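PDB 3QP9: type I polyketide synthase PikAII from Streptomyces venezuelae, which carries a C2-type ketoreductase domain that probably epimerises the alpha-methyl of a beta-keto polyketide intermediate rather than reducing its ketone. Local coordinates for residues H121-T132 with D364-T375. Residues are numbered along the deposited sequence; the frame is centred on the assembly and turned at random.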
# COMPACT_ATOMS: atom_id res chain seq x y z
N HIS A 121 -1.96 -14.08 12.43
CA HIS A 121 -2.26 -15.36 11.81
C HIS A 121 -1.15 -16.34 12.18
O HIS A 121 0.03 -16.02 12.04
CB HIS A 121 -2.39 -15.20 10.32
CG HIS A 121 -2.74 -16.45 9.60
ND1 HIS A 121 -4.00 -16.69 9.08
CD2 HIS A 121 -1.99 -17.52 9.26
CE1 HIS A 121 -4.01 -17.86 8.47
NE2 HIS A 121 -2.80 -18.39 8.57
N PRO A 122 -1.55 -17.57 12.60
CA PRO A 122 -0.64 -18.62 13.09
C PRO A 122 0.51 -18.94 12.14
O PRO A 122 1.62 -19.24 12.56
CB PRO A 122 -1.56 -19.86 13.23
CG PRO A 122 -2.93 -19.33 13.36
CD PRO A 122 -2.95 -18.05 12.52
N GLY A 123 0.27 -18.89 10.84
CA GLY A 123 1.36 -19.30 9.96
C GLY A 123 2.38 -18.21 9.64
O GLY A 123 3.31 -18.46 8.91
N HIS A 124 2.20 -16.98 10.16
CA HIS A 124 2.82 -15.81 9.50
C HIS A 124 3.13 -14.64 10.42
O HIS A 124 2.38 -14.39 11.34
CB HIS A 124 1.94 -15.35 8.33
CG HIS A 124 1.78 -16.38 7.24
ND1 HIS A 124 0.61 -17.10 7.07
CD2 HIS A 124 2.61 -16.79 6.26
CE1 HIS A 124 0.74 -17.92 6.04
NE2 HIS A 124 1.94 -17.75 5.53
N PRO A 125 4.27 -13.95 10.21
CA PRO A 125 4.64 -12.82 11.09
C PRO A 125 3.78 -11.57 10.81
O PRO A 125 3.07 -11.54 9.81
CB PRO A 125 6.12 -12.56 10.75
CG PRO A 125 6.30 -13.02 9.37
CD PRO A 125 5.29 -14.23 9.19
N ALA A 126 3.83 -10.56 11.69
CA ALA A 126 3.22 -9.28 11.38
C ALA A 126 3.98 -8.66 10.15
O ALA A 126 5.21 -8.90 9.97
CB ALA A 126 3.26 -8.37 12.60
N PRO A 127 3.29 -7.82 9.33
CA PRO A 127 2.01 -7.14 9.63
C PRO A 127 0.83 -7.87 9.03
O PRO A 127 -0.32 -7.48 9.27
CB PRO A 127 2.17 -5.75 8.91
CG PRO A 127 3.07 -6.02 7.73
CD PRO A 127 3.94 -7.25 8.11
N PHE A 128 1.08 -8.93 8.27
CA PHE A 128 -0.06 -9.76 7.78
C PHE A 128 -0.98 -10.08 8.95
O PHE A 128 -0.49 -10.47 10.03
CB PHE A 128 0.43 -11.04 7.12
CG PHE A 128 -0.69 -11.88 6.57
CD1 PHE A 128 -1.18 -11.64 5.29
CD2 PHE A 128 -1.23 -12.92 7.31
CE1 PHE A 128 -2.21 -12.41 4.74
CE2 PHE A 128 -2.26 -13.69 6.75
CZ PHE A 128 -2.76 -13.41 5.48
N THR A 129 -2.28 -9.83 8.80
CA THR A 129 -3.28 -10.16 9.88
C THR A 129 -4.33 -11.14 9.38
O THR A 129 -4.37 -11.44 8.17
CB THR A 129 -4.05 -8.91 10.47
OG1 THR A 129 -5.07 -8.47 9.57
CG2 THR A 129 -3.12 -7.75 10.84
N ARG A 130 -5.17 -11.66 10.27
CA ARG A 130 -6.16 -12.66 9.84
C ARG A 130 -7.16 -11.99 8.90
O ARG A 130 -7.60 -12.58 7.91
CB ARG A 130 -6.87 -13.24 11.04
CG ARG A 130 -6.00 -14.28 11.80
CD ARG A 130 -6.85 -15.02 12.88
NE ARG A 130 -6.06 -15.49 14.04
CZ ARG A 130 -6.38 -16.51 14.84
NH1 ARG A 130 -5.58 -16.85 15.85
NH2 ARG A 130 -7.50 -17.20 14.65
N GLY A 131 -7.48 -10.74 9.21
CA GLY A 131 -8.32 -9.88 8.34
C GLY A 131 -7.80 -9.69 6.92
O GLY A 131 -8.61 -9.60 6.00
N THR A 132 -6.48 -9.60 6.75
CA THR A 132 -5.86 -9.55 5.42
C THR A 132 -6.19 -10.83 4.58
O THR A 132 -6.61 -10.72 3.40
CB THR A 132 -4.33 -9.39 5.52
OG1 THR A 132 -3.96 -8.51 6.61
CG2 THR A 132 -3.76 -8.79 4.22
N ASP A 364 -1.93 -17.95 2.13
CA ASP A 364 -0.53 -18.16 2.55
C ASP A 364 0.48 -17.49 1.58
O ASP A 364 1.46 -16.85 2.00
CB ASP A 364 -0.22 -19.66 2.82
CG ASP A 364 -1.00 -20.23 4.05
OD1 ASP A 364 -1.61 -21.31 3.90
OD2 ASP A 364 -1.03 -19.65 5.17
N ALA A 365 0.23 -17.64 0.28
CA ALA A 365 0.99 -16.95 -0.76
C ALA A 365 0.94 -15.39 -0.59
O ALA A 365 2.01 -14.71 -0.63
CB ALA A 365 0.43 -17.35 -2.10
N LEU A 366 -0.27 -14.84 -0.36
CA LEU A 366 -0.44 -13.41 -0.11
C LEU A 366 0.44 -12.99 1.08
O LEU A 366 1.20 -12.02 0.98
CB LEU A 366 -1.92 -13.05 0.17
CG LEU A 366 -2.23 -11.67 0.75
CD1 LEU A 366 -1.95 -10.64 -0.32
CD2 LEU A 366 -3.69 -11.50 1.26
N ALA A 367 0.30 -13.75 2.19
CA ALA A 367 1.00 -13.53 3.45
C ALA A 367 2.51 -13.51 3.30
O ALA A 367 3.20 -12.62 3.84
CB ALA A 367 0.60 -14.57 4.45
N ARG A 368 3.01 -14.46 2.51
CA ARG A 368 4.44 -14.49 2.14
C ARG A 368 4.88 -13.25 1.39
O ARG A 368 6.02 -12.82 1.56
CB ARG A 368 4.79 -15.74 1.29
CG ARG A 368 5.47 -16.88 2.03
CD ARG A 368 5.68 -18.19 1.10
NE ARG A 368 4.65 -19.14 1.49
CZ ARG A 368 3.64 -19.61 0.75
NH1 ARG A 368 2.77 -20.40 1.33
NH2 ARG A 368 3.51 -19.33 -0.55
N VAL A 369 4.03 -12.70 0.53
CA VAL A 369 4.48 -11.59 -0.29
C VAL A 369 4.47 -10.36 0.61
O VAL A 369 5.35 -9.50 0.49
CB VAL A 369 3.62 -11.38 -1.59
CG1 VAL A 369 3.86 -9.99 -2.21
CG2 VAL A 369 3.82 -12.51 -2.65
N VAL A 370 3.48 -10.28 1.52
CA VAL A 370 3.43 -9.16 2.48
C VAL A 370 4.71 -9.16 3.36
O VAL A 370 5.34 -8.12 3.66
CB VAL A 370 2.14 -9.25 3.34
CG1 VAL A 370 2.21 -8.27 4.58
CG2 VAL A 370 0.85 -9.06 2.43
N THR A 371 5.13 -10.38 3.73
CA THR A 371 6.30 -10.54 4.61
C THR A 371 7.55 -10.03 3.88
O THR A 371 8.27 -9.19 4.41
CB THR A 371 6.46 -11.99 5.14
OG1 THR A 371 5.25 -12.36 5.83
CG2 THR A 371 7.69 -12.06 6.11
N ALA A 372 7.75 -10.47 2.64
CA ALA A 372 8.92 -10.02 1.88
C ALA A 372 8.99 -8.51 1.66
O ALA A 372 10.10 -7.97 1.51
CB ALA A 372 8.98 -10.73 0.55
N LYS A 373 7.82 -7.84 1.58
CA LYS A 373 7.82 -6.41 1.24
C LYS A 373 7.75 -5.52 2.48
O LYS A 373 8.32 -4.41 2.53
CB LYS A 373 6.70 -6.02 0.26
CG LYS A 373 6.85 -6.44 -1.20
CD LYS A 373 8.23 -6.24 -1.82
CE LYS A 373 8.32 -5.04 -2.73
NZ LYS A 373 9.60 -5.04 -3.49
N ALA A 374 7.10 -6.01 3.50
CA ALA A 374 6.77 -5.17 4.66
C ALA A 374 7.32 -5.52 6.05
O ALA A 374 7.39 -4.64 6.90
CB ALA A 374 5.25 -5.03 4.75
N THR A 375 7.63 -6.77 6.33
CA THR A 375 8.02 -7.15 7.73
C THR A 375 9.34 -6.51 8.21
O THR A 375 9.47 -6.06 9.42
CB THR A 375 8.09 -8.68 7.90
OG1 THR A 375 6.74 -9.18 7.76
CG2 THR A 375 8.63 -9.07 9.30
O HOH W 1 3.66 -10.38 7.51
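Ala367 of the Rossmann-fold helix 363-386 pushes its methyl between the rings of His124 and Phe128, in the proline-rich loop leading into helix 130-144; the contact probably joins the catalytic subdomain of the ketoreductase (the helix) to the structural one (the loop). Its CB lies 3.4 Å from the centroid of each ring and 6° off each normal, a double CH-pi contact. A small residue suits this place, because both rings come right up to the helix; Phe128 CD1 also lies 3.4 Å from Ala367 CA. Chi1 of -178° carries the Phe128 ring over the helix, and chi2 of 85° turns its face to Ala367 and its edge to Leu366 CD2. The prolines supply apolar ring carbons: Pro127, after a cis peptide, packs CG on Val370 CG1 and Ala374 CB, an apolar patch where Phe421 of helix 413-426 touches both Pro127 and Ala374. Pro125 crosses Thr371 at about a right angle, its CG on the threonine methyl. Threonines add hydroxyls: Thr375 OG1 donates to Ala126 O at 2.7 Å. A water accepts from Phe128 N and donates to Pro125 O and Thr371 OG1. Thr371 OG1 in turn donates to Ala367 O at 2.9 Å, arriving on the face of that carbonyl opposite to Thr371 N.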